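Long-range contacts in C2 domain protein (Ramazzottius varieornatus, PDB 7DF2), which binds calcium ions through a C2 domain, although its wider biological role in this tardigrade remains to be established: residues E44-R49 with D111-R116; K125-V130 with K147-G152; A164-E169 with Y183-W188. All blocks are in the same frame, centred on the assembly; numbering follows the deposited sequence. Where two conformers were deposited one is given.

Contact 1 (E44-R49 with D111-R116); sequences EMNVVR and DKTISR. With GLC (alpha-D-glucopyranose), chain B.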
loop_
_atom_site.group_PDB
_atom_site.type_symbol
_atom_site.label_atom_id
_atom_site.label_comp_id
_atom_site.label_asym_id
_atom_site.label_seq_id
_atom_site.Cartn_x
_atom_site.Cartn_y
_atom_site.Cartn_z
ATOM N N GLU A 44 4.608 3.867 8.836
ATOM C CA GLU A 44 5.074 4.431 7.574
ATOM C C GLU A 44 5.118 3.326 6.539
ATOM O O GLU A 44 5.595 2.220 6.823
ATOM C CB GLU A 44 6.454 5.079 7.724
ATOM C CG GLU A 44 6.473 6.196 8.760
ATOM C CD GLU A 44 7.830 6.872 8.854
ATOM O OE1 GLU A 44 8.775 6.446 8.145
ATOM O OE2 GLU A 44 7.957 7.819 9.648
ATOM N N MET A 45 4.593 3.617 5.351
ATOM C CA MET A 45 4.554 2.673 4.242
ATOM C C MET A 45 5.315 3.279 3.076
ATOM O O MET A 45 4.929 4.332 2.555
ATOM C CB MET A 45 3.112 2.363 3.851
ATOM C CG MET A 45 2.941 1.600 2.540
ATOM S SD MET A 45 1.164 1.404 2.241
ATOM C CE MET A 45 1.188 0.693 0.589
ATOM N N ASN A 46 6.408 2.631 2.689
ATOM C CA ASN A 46 7.271 3.085 1.605
ATOM C C ASN A 46 7.007 2.198 0.396
ATOM O O ASN A 46 7.262 0.988 0.441
ATOM C CB ASN A 46 8.731 3.007 2.045
ATOM C CG ASN A 46 9.727 3.429 0.975
ATOM O OD1 ASN A 46 10.810 2.837 0.881
ATOM N ND2 ASN A 46 9.425 4.495 0.230
ATOM N N VAL A 47 6.477 2.787 -0.671
ATOM C CA VAL A 47 6.265 2.066 -1.921
ATOM C C VAL A 47 7.522 2.255 -2.760
ATOM O O VAL A 47 7.793 3.348 -3.261
ATOM C CB VAL A 47 5.007 2.553 -2.645
ATOM C CG1 VAL A 47 4.874 1.866 -4.012
ATOM C CG2 VAL A 47 3.796 2.267 -1.767
ATOM N N VAL A 48 8.307 1.184 -2.889
ATOM C CA VAL A 48 9.636 1.293 -3.474
ATOM C C VAL A 48 9.557 1.303 -4.992
ATOM O O VAL A 48 10.045 2.226 -5.653
ATOM C CB VAL A 48 10.533 0.147 -2.970
ATOM C CG1 VAL A 48 11.914 0.239 -3.609
ATOM C CG2 VAL A 48 10.610 0.189 -1.425
ATOM N N ARG A 49 8.926 0.282 -5.564
ATOM C CA ARG A 49 8.792 0.201 -7.010
ATOM C C ARG A 49 7.688 -0.789 -7.338
ATOM O O ARG A 49 7.253 -1.570 -6.488
ATOM C CB ARG A 49 10.114 -0.203 -7.669
ATOM C CG ARG A 49 10.607 -1.563 -7.246
ATOM C CD ARG A 49 11.913 -1.900 -7.966
ATOM N NE ARG A 49 12.296 -3.263 -7.634
ATOM C CZ ARG A 49 12.844 -3.622 -6.480
ATOM N NH1 ARG A 49 13.095 -2.707 -5.543
ATOM N NH2 ARG A 49 13.142 -4.897 -6.264
ATOM N N ASP A 111 9.528 5.063 -4.840
ATOM C CA ASP A 111 10.060 5.572 -3.560
ATOM C C ASP A 111 9.264 6.756 -3.019
ATOM O O ASP A 111 9.805 7.825 -2.727
ATOM C CB ASP A 111 11.549 5.933 -3.653
ATOM C CG ASP A 111 12.183 6.162 -2.252
ATOM O OD1 ASP A 111 11.689 5.547 -1.277
ATOM O OD2 ASP A 111 13.164 6.949 -2.104
ATOM N N LYS A 112 7.960 6.546 -2.852
ATOM C CA LYS A 112 7.123 7.496 -2.124
ATOM C C LYS A 112 6.637 6.851 -0.832
ATOM O O LYS A 112 6.574 5.625 -0.705
ATOM C CB LYS A 112 5.915 7.959 -2.962
ATOM C CG LYS A 112 6.231 8.440 -4.375
ATOM C CD LYS A 112 7.091 9.709 -4.387
ATOM C CE LYS A 112 7.087 10.408 -5.768
ATOM N NZ LYS A 112 8.137 11.477 -5.815
ATOM N N THR A 113 6.269 7.693 0.137
ATOM C CA THR A 113 5.965 7.193 1.473
ATOM C C THR A 113 4.723 7.882 2.017
ATOM O O THR A 113 4.558 9.094 1.835
ATOM C CB THR A 113 7.160 7.429 2.413
ATOM O OG1 THR A 113 8.300 6.746 1.887
ATOM C CG2 THR A 113 6.877 6.907 3.817
ATOM N N ILE A 114 3.845 7.103 2.666
ATOM C CA ILE A 114 2.678 7.642 3.357
ATOM C C ILE A 114 2.699 7.129 4.791
ATOM O O ILE A 114 3.413 6.181 5.128
ATOM C CB ILE A 114 1.347 7.278 2.658
ATOM C CG1 ILE A 114 1.158 5.769 2.581
ATOM C CG2 ILE A 114 1.294 7.880 1.236
ATOM C CD1 ILE A 114 -0.236 5.377 2.059
ATOM N N SER A 115 1.942 7.799 5.664
ATOM C CA SER A 115 1.879 7.313 7.036
ATOM C C SER A 115 0.481 7.488 7.616
ATOM O O SER A 115 -0.340 8.273 7.130
ATOM C CB SER A 115 2.914 7.991 7.949
ATOM O OG SER A 115 2.622 9.362 8.110
ATOM N N ARG A 116 0.226 6.716 8.672
ATOM C CA ARG A 116 -1.054 6.721 9.358
ATOM C C ARG A 116 -0.829 6.279 10.791
ATOM O O ARG A 116 0.051 5.460 11.068
ATOM C CB ARG A 116 -2.062 5.792 8.669
ATOM C CG ARG A 116 -3.464 5.866 9.278
ATOM C CD ARG A 116 -4.438 4.917 8.581
ATOM N NE ARG A 116 -5.775 5.045 9.155
ATOM C CZ ARG A 116 -6.828 4.326 8.775
ATOM N NH1 ARG A 116 -6.708 3.421 7.807
ATOM N NH2 ARG A 116 -8.003 4.507 9.366
HETATM C C1 GLC B . 18.383 0.847 -6.683
HETATM C C2 GLC B . 17.809 0.154 -7.926
HETATM C C3 GLC B . 16.276 0.142 -7.931
HETATM C C4 GLC B . 15.716 -0.233 -6.556
HETATM C C5 GLC B . 16.484 0.477 -5.442
HETATM C C6 GLC B . 15.970 0.082 -4.063
HETATM O O2 GLC B . 18.296 0.736 -9.119
HETATM O O3 GLC B . 15.804 -0.778 -8.899
HETATM O O4 GLC B . 14.333 0.068 -6.462
HETATM O O5 GLC B . 17.864 0.183 -5.561
HETATM O O6 GLC B . 15.890 1.250 -3.278
#
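Asn-46 and Asp-111 meet where two antiparallel strands of the C2 beta sandwich, 41-51 and the outermost 107-119, are joined across a G1 beta bulge. Asp-111 and Lys-112 both face Val-47 there; Asp-111, with a positive phi of 42°, gives its N-H to Val-48 O at 3.0 Å, while Lys-112 N turns to Val-47 O. Asn-46 holds CG anti to its own nitrogen (chi1 179°), and that directs the amide across the strand gap: ND2 donates to Asp-111 OD1 at 2.9 Å, the acceptor close to the amide plane and the carboxylate turned 72° from it. ND2 also gives to Lys-112 O, 3.2 Å away, from above that carbonyl plane. Asn-46 OD1 accepts from Arg-185 NE, which fixes the flip of the amide. A leucine here would remove these bonds and is likely to free the Asp-111 carboxylate to turn, with Arg-185 NE losing its acceptor. On the other face of the sheet Met-45 CB lies 4.1 Å from Ile-114 CG1, and the extended chain leads inward to Ala-74 and Ile-76. Past the bulge, Val-48 CG1 sits 3.7 Å from O4 of the bound glucose.

Contact 2 (K125-V130 with K147-G152); sequences KIAMRV and KCHITG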
loop_
_atom_site.group_PDB
_atom_site.type_symbol
_atom_site.label_atom_id
_atom_site.label_comp_id
_atom_site.label_asym_id
_atom_site.label_seq_id
_atom_site.Cartn_x
_atom_site.Cartn_y
_atom_site.Cartn_z
ATOM N N LYS A 125 -3.604 -6.915 12.650
ATOM C CA LYS A 125 -3.118 -6.930 11.275
ATOM C C LYS A 125 -3.376 -5.571 10.649
ATOM O O LYS A 125 -4.482 -5.034 10.764
ATOM C CB LYS A 125 -3.832 -8.008 10.446
ATOM C CG LYS A 125 -3.163 -9.359 10.457
ATOM C CD LYS A 125 -3.487 -10.136 9.198
ATOM C CE LYS A 125 -4.961 -10.436 9.110
ATOM N NZ LYS A 125 -5.211 -11.499 8.111
ATOM N N ILE A 126 -2.374 -5.026 9.966
ATOM C CA ILE A 126 -2.531 -3.797 9.198
ATOM C C ILE A 126 -2.214 -4.116 7.746
ATOM O O ILE A 126 -1.146 -4.662 7.444
ATOM C CB ILE A 126 -1.615 -2.679 9.725
ATOM C CG1 ILE A 126 -2.027 -2.287 11.147
ATOM C CG2 ILE A 126 -1.641 -1.465 8.807
ATOM C CD1 ILE A 126 -1.064 -1.329 11.812
ATOM N N ALA A 127 -3.131 -3.778 6.854
ATOM C CA ALA A 127 -2.994 -4.113 5.442
ATOM C C ALA A 127 -2.424 -2.921 4.687
ATOM O O ALA A 127 -3.067 -1.870 4.603
ATOM C CB ALA A 127 -4.337 -4.523 4.851
ATOM N N MET A 128 -1.222 -3.082 4.148
ATOM C CA MET A 128 -0.712 -2.133 3.164
ATOM C C MET A 128 -1.408 -2.434 1.842
ATOM O O MET A 128 -1.337 -3.567 1.354
ATOM C CB MET A 128 0.803 -2.267 3.036
ATOM C CG MET A 128 1.541 -1.848 4.299
ATOM S SD MET A 128 3.327 -1.932 4.089
ATOM C CE MET A 128 3.655 -3.682 4.230
ATOM N N ARG A 129 -2.125 -1.450 1.297
ATOM C CA ARG A 129 -2.928 -1.636 0.090
ATOM C C ARG A 129 -2.369 -0.755 -1.017
ATOM O O ARG A 129 -2.103 0.429 -0.794
ATOM C CB ARG A 129 -4.405 -1.293 0.332
ATOM C CG ARG A 129 -5.123 -2.242 1.279
ATOM C CD ARG A 129 -6.622 -1.959 1.263
ATOM N NE ARG A 129 -7.337 -2.841 2.177
ATOM C CZ ARG A 129 -7.842 -4.022 1.836
ATOM N NH1 ARG A 129 -7.718 -4.478 0.591
ATOM N NH2 ARG A 129 -8.477 -4.750 2.744
ATOM N N VAL A 130 -2.202 -1.325 -2.212
ATOM C CA VAL A 130 -1.799 -0.567 -3.391
ATOM C C VAL A 130 -2.700 -0.983 -4.542
ATOM O O VAL A 130 -3.002 -2.171 -4.709
ATOM C CB VAL A 130 -0.319 -0.805 -3.774
ATOM C CG1 VAL A 130 0.031 -0.091 -5.085
ATOM C CG2 VAL A 130 0.618 -0.336 -2.664
ATOM N N LYS A 147 -1.935 -6.432 -1.694
ATOM C CA LYS A 147 -2.149 -6.312 -0.253
ATOM C C LYS A 147 -1.105 -7.129 0.487
ATOM O O LYS A 147 -0.902 -8.310 0.187
ATOM C CB LYS A 147 -3.556 -6.770 0.152
ATOM C CG LYS A 147 -3.839 -6.671 1.651
ATOM C CD LYS A 147 -5.312 -6.918 1.957
ATOM C CE LYS A 147 -5.632 -8.412 1.972
ATOM N NZ LYS A 147 -7.081 -8.660 2.232
ATOM N N CYS A 148 -0.476 -6.487 1.465
ATOM C CA CYS A 148 0.596 -7.033 2.282
ATOM C C CYS A 148 0.263 -6.704 3.730
ATOM O O CYS A 148 -0.105 -5.564 4.029
ATOM C CB CYS A 148 1.929 -6.402 1.874
ATOM S SG CYS A 148 3.358 -6.917 2.771
ATOM N N HIS A 149 0.369 -7.683 4.629
ATOM C CA HIS A 149 0.006 -7.446 6.018
ATOM C C HIS A 149 1.205 -7.150 6.908
ATOM O O HIS A 149 2.252 -7.790 6.804
ATOM C CB HIS A 149 -0.737 -8.660 6.574
ATOM C CG HIS A 149 -2.065 -8.892 5.929
ATOM N ND1 HIS A 149 -3.055 -7.934 5.913
ATOM C CD2 HIS A 149 -2.566 -9.968 5.281
ATOM C CE1 HIS A 149 -4.112 -8.413 5.281
ATOM N NE2 HIS A 149 -3.841 -9.645 4.889
ATOM N N ILE A 150 1.029 -6.192 7.805
ATOM C CA ILE A 150 1.954 -5.965 8.905
ATOM C C ILE A 150 1.369 -6.649 10.132
ATOM O O ILE A 150 0.193 -6.446 10.461
ATOM C CB ILE A 150 2.164 -4.462 9.156
ATOM C CG1 ILE A 150 2.753 -3.773 7.921
ATOM C CG2 ILE A 150 3.051 -4.235 10.370
ATOM C CD1 ILE A 150 2.501 -2.268 7.910
ATOM N N THR A 151 2.178 -7.472 10.794
ATOM C CA THR A 151 1.801 -8.109 12.049
ATOM C C THR A 151 2.957 -7.961 13.029
ATOM O O THR A 151 4.097 -7.685 12.641
ATOM C CB THR A 151 1.431 -9.593 11.865
ATOM O OG1 THR A 151 2.566 -10.314 11.370
ATOM C CG2 THR A 151 0.266 -9.746 10.883
ATOM N N GLY A 152 2.656 -8.150 14.314
ATOM C CA GLY A 152 3.555 -7.724 15.366
ATOM C C GLY A 152 4.267 -8.783 16.176
ATOM O O GLY A 152 4.857 -8.447 17.209
HETATM O O HOH W 1 -8.269 -7.295 0.132
#
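Met-128 and Ile-150 form the apolar centre, their side chains crossing at about a right angle. Met-128 CG is 3.8 Å from Ile-150 CD1, and the bend at chi3 (-77°) folds the methyl back over Ile-150 CG1. The same CE reaches Cys-148 SG at 3.6 Å in one of the two conformers of that cysteine, a residue seen disulfide-bonded to Cys-172. Next along, Ile-126 and Ile-150 pair with their CB atoms 4.2 Å apart. This face looks into the core, where Met-45 and Tyr-186 of the opposing sheet cover Met-128. Reciprocal backbone bonds tie Ile-126 to Ile-150 and Met-128 to Cys-148.

The other face is mixed. Lys-125 lays CD over the His-149 ring, 3.9 Å from its centroid, in a CH-pi contact, and NZ continues to Asn-82 OD1. Lys-125 also runs alongside Thr-151, tightly, with Lys-125 CG 3.5 Å from Thr-151 CG2. Ala-127 CB touches both His-149 ND1 and Lys-147 CD. At the polar edge Lys-147 runs alongside Arg-129, CD over one face of the guanidinium, with NZ only 4.2 Å from Arg-129 NH2. A water accepts a hydrogen bond from each, 2.9 Å from Arg-129 NH1 and 2.8 Å from Lys-147 NZ; together with the Asp-77 salt bridge to Arg-129 NE and the Pro-81 carbonyl at Lys-147 NZ, it probably eases the repulsion. The arrangement is that of a long antiparallel beta hairpin, 121-136 with 139-150, whose far end in this C2 domain carries the calcium ligands Asp-134, Asp-136 and Asp-141.

Contact 3 (A164-E169 with Y183-W188); sequences AQWSPE and YLRYRW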
loop_
_atom_site.group_PDB
_atom_site.type_symbol
_atom_site.label_atom_id
_atom_site.label_comp_id
_atom_site.label_asym_id
_atom_site.label_seq_id
_atom_site.Cartn_x
_atom_site.Cartn_y
_atom_site.Cartn_z
ATOM N N ALA A 164 13.329 3.473 15.117
ATOM C CA ALA A 164 12.527 2.563 14.308
ATOM C C ALA A 164 13.254 2.208 13.017
ATOM O O ALA A 164 13.724 3.094 12.299
ATOM C CB ALA A 164 11.174 3.197 13.990
ATOM N N GLN A 165 13.322 0.911 12.708
ATOM C CA GLN A 165 14.051 0.411 11.552
ATOM C C GLN A 165 13.081 0.039 10.437
ATOM O O GLN A 165 12.030 -0.545 10.694
ATOM C CB GLN A 165 14.887 -0.819 11.917
ATOM C CG GLN A 165 16.012 -0.560 12.916
ATOM C CD GLN A 165 16.930 0.556 12.474
ATOM O OE1 GLN A 165 17.577 0.466 11.432
ATOM N NE2 GLN A 165 16.992 1.625 13.269
ATOM N N TRP A 166 13.455 0.365 9.203
ATOM C CA TRP A 166 12.687 -0.076 8.045
ATOM C C TRP A 166 12.734 -1.592 7.921
ATOM O O TRP A 166 13.767 -2.227 8.157
ATOM C CB TRP A 166 13.228 0.568 6.768
ATOM C CG TRP A 166 12.828 1.998 6.624
ATOM C CD1 TRP A 166 13.612 3.094 6.852
ATOM C CD2 TRP A 166 11.541 2.497 6.229
ATOM N NE1 TRP A 166 12.886 4.247 6.633
ATOM C CE2 TRP A 166 11.613 3.907 6.255
ATOM C CE3 TRP A 166 10.329 1.890 5.883
ATOM C CZ2 TRP A 166 10.525 4.719 5.924
ATOM C CZ3 TRP A 166 9.242 2.705 5.570
ATOM C CH2 TRP A 166 9.356 4.101 5.579
ATOM N N SER A 167 11.604 -2.176 7.548
ATOM C CA SER A 167 11.583 -3.576 7.194
ATOM C C SER A 167 12.439 -3.794 5.947
ATOM O O SER A 167 12.762 -2.845 5.226
ATOM C CB SER A 167 10.156 -4.029 6.926
ATOM O OG SER A 167 9.750 -3.494 5.665
ATOM N N PRO A 168 12.817 -5.037 5.661
ATOM C CA PRO A 168 13.377 -5.331 4.341
ATOM C C PRO A 168 12.329 -5.068 3.269
ATOM O O PRO A 168 11.130 -4.966 3.541
ATOM C CB PRO A 168 13.736 -6.821 4.422
ATOM C CG PRO A 168 12.856 -7.355 5.498
ATOM C CD PRO A 168 12.738 -6.242 6.504
ATOM N N GLU A 169 12.802 -4.902 2.039
ATOM C CA GLU A 169 11.868 -4.808 0.930
ATOM C C GLU A 169 11.020 -6.071 0.892
ATOM O O GLU A 169 11.518 -7.186 1.084
ATOM C CB GLU A 169 12.612 -4.587 -0.393
ATOM C CG GLU A 169 13.287 -3.208 -0.484
ATOM C CD GLU A 169 13.757 -2.857 -1.889
ATOM O OE1 GLU A 169 13.505 -3.650 -2.810
ATOM O OE2 GLU A 169 14.377 -1.784 -2.069
ATOM N N TYR A 183 6.933 -3.583 -4.542
ATOM C CA TYR A 183 7.929 -3.773 -3.503
ATOM C C TYR A 183 7.689 -2.732 -2.430
ATOM O O TYR A 183 7.626 -1.534 -2.730
ATOM C CB TYR A 183 9.339 -3.675 -4.071
ATOM C CG TYR A 183 9.619 -4.840 -4.994
ATOM C CD1 TYR A 183 9.167 -4.823 -6.301
ATOM C CD2 TYR A 183 10.278 -5.974 -4.534
ATOM C CE1 TYR A 183 9.381 -5.918 -7.157
ATOM C CE2 TYR A 183 10.510 -7.061 -5.377
ATOM C CZ TYR A 183 10.058 -7.019 -6.687
ATOM O OH TYR A 183 10.275 -8.082 -7.540
ATOM N N LEU A 184 7.529 -3.198 -1.193
ATOM C CA LEU A 184 7.109 -2.357 -0.077
ATOM C C LEU A 184 8.097 -2.457 1.073
ATOM O O LEU A 184 8.772 -3.474 1.247
ATOM C CB LEU A 184 5.726 -2.773 0.442
ATOM C CG LEU A 184 4.593 -2.756 -0.573
ATOM C CD1 LEU A 184 3.322 -3.311 0.055
ATOM C CD2 LEU A 184 4.386 -1.322 -1.063
ATOM N N ARG A 185 8.159 -1.392 1.870
ATOM C CA ARG A 185 8.817 -1.429 3.174
ATOM C C ARG A 185 7.916 -0.728 4.171
ATOM O O ARG A 185 7.148 0.166 3.806
ATOM C CB ARG A 185 10.170 -0.706 3.181
ATOM C CG ARG A 185 11.186 -1.199 2.195
ATOM C CD ARG A 185 12.530 -0.545 2.485
ATOM N NE ARG A 185 12.483 0.918 2.466
ATOM C CZ ARG A 185 13.446 1.693 2.960
ATOM N NH1 ARG A 185 14.516 1.135 3.531
ATOM N NH2 ARG A 185 13.345 3.019 2.896
ATOM N N TYR A 186 8.044 -1.084 5.447
ATOM C CA TYR A 186 7.294 -0.357 6.454
ATOM C C TYR A 186 8.157 -0.131 7.679
ATOM O O TYR A 186 9.159 -0.817 7.902
ATOM C CB TYR A 186 6.006 -1.088 6.863
ATOM C CG TYR A 186 6.246 -2.349 7.656
ATOM C CD1 TYR A 186 6.449 -3.564 7.016
ATOM C CD2 TYR A 186 6.249 -2.330 9.052
ATOM C CE1 TYR A 186 6.670 -4.735 7.744
ATOM C CE2 TYR A 186 6.468 -3.489 9.784
ATOM C CZ TYR A 186 6.673 -4.685 9.124
ATOM O OH TYR A 186 6.886 -5.832 9.853
ATOM N N ARG A 187 7.767 0.899 8.436
ATOM C CA ARG A 187 8.258 1.188 9.778
ATOM C C ARG A 187 7.056 1.384 10.690
ATOM O O ARG A 187 5.983 1.798 10.241
ATOM C CB ARG A 187 9.133 2.467 9.830
ATOM C CG ARG A 187 10.552 2.287 9.357
ATOM C CD ARG A 187 11.502 3.362 9.868
ATOM N NE ARG A 187 10.957 4.714 9.745
ATOM C CZ ARG A 187 11.371 5.748 10.475
ATOM N NH1 ARG A 187 12.328 5.578 11.377
ATOM N NH2 ARG A 187 10.831 6.950 10.309
ATOM N N TRP A 188 7.234 1.109 11.980
ATOM C CA TRP A 188 6.215 1.552 12.917
ATOM C C TRP A 188 6.835 1.701 14.295
ATOM O O TRP A 188 7.782 0.992 14.651
ATOM C CB TRP A 188 4.982 0.631 12.962
ATOM C CG TRP A 188 5.202 -0.831 13.244
ATOM C CD1 TRP A 188 6.390 -1.512 13.305
ATOM C CD2 TRP A 188 4.178 -1.788 13.496
ATOM N NE1 TRP A 188 6.155 -2.845 13.575
ATOM C CE2 TRP A 188 4.804 -3.033 13.704
ATOM C CE3 TRP A 188 2.786 -1.711 13.579
ATOM C CZ2 TRP A 188 4.082 -4.193 13.983
ATOM C CZ3 TRP A 188 2.071 -2.868 13.854
ATOM C CH2 TRP A 188 2.722 -4.088 14.052
HETATM O O HOH W 2 9.900 -0.105 12.597
HETATM O O HOH W 3 9.867 -2.276 10.274
HETATM O O HOH W 4 15.055 -1.807 4.060
#
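Arg-185 lies over one face of Trp-166. Its CB starts 3.8 Å from Trp-166 CE3, with Ser-167 OG equally near. CG passes Ser-167 O and Glu-169 CA, and CD comes within 3.6 Å of Ser-167 O. The bend at chi3 (-57°) then brings the guanidinium back over the indole: NE is held by Asn-46 OD1, and CZ stands over the five-membered ring in a cation-pi stack with the planes only 11° apart. Of the two ends, NH2 lies over CD2 and CE2, while NH1 sits above Trp-166 CB and CG and donates to a water that in turn donates to Ser-167 O.

The loop 164-169 runs antiparallel beside strand 181-190 of the C2 sandwich, just before strand 170-173 joins the same sheet. Ser-167 makes the loop's strand-like link: its N bonds Tyr-186 O at 2.8 Å, and its OG stands in for a backbone carbonyl, accepting from Tyr-186 N at 3.0 Å while donating to Pro-168 O. Ser-167 CB rests over the face of the Tyr-186 ring.

The opposite face of Trp-166 belongs to Arg-187, modelled in two conformers; in one, CD points at the five-membered ring 3.5 Å from its centroid. Its NH2 makes salt bridges to Glu-44 and Glu-161, and NH1 donates to Ala-164 O at 3.0 Å; the oxygen lies in the guanidinium plane, but the donor stands above the carbonyl plane.

Contacts 1, 2 and 3 follow one another along the chain, each closing before the next opens. Contacts 1 and 3, with centres about 9 Å apart, both reach one four-stranded sheet, in which strands 41-51 and 181-190 are neighbours; in contact 3 the partner of the strand is a loop. Contact 2 lies in the other sheet, its centre about 13 Å from that of contact 1 and 11 Å from that of contact 3. The layers meet in the core: Met-45 packs on Met-128 and Val-130, and Ile-150 on Tyr-186 and Trp-188. Contacts 1 and 3 also bring Val-48, Arg-49 and Glu-169 together at the glucose, with Arg-49 salt-bridged to Glu-169 in the conformers given. All three lie away from the calcium sites.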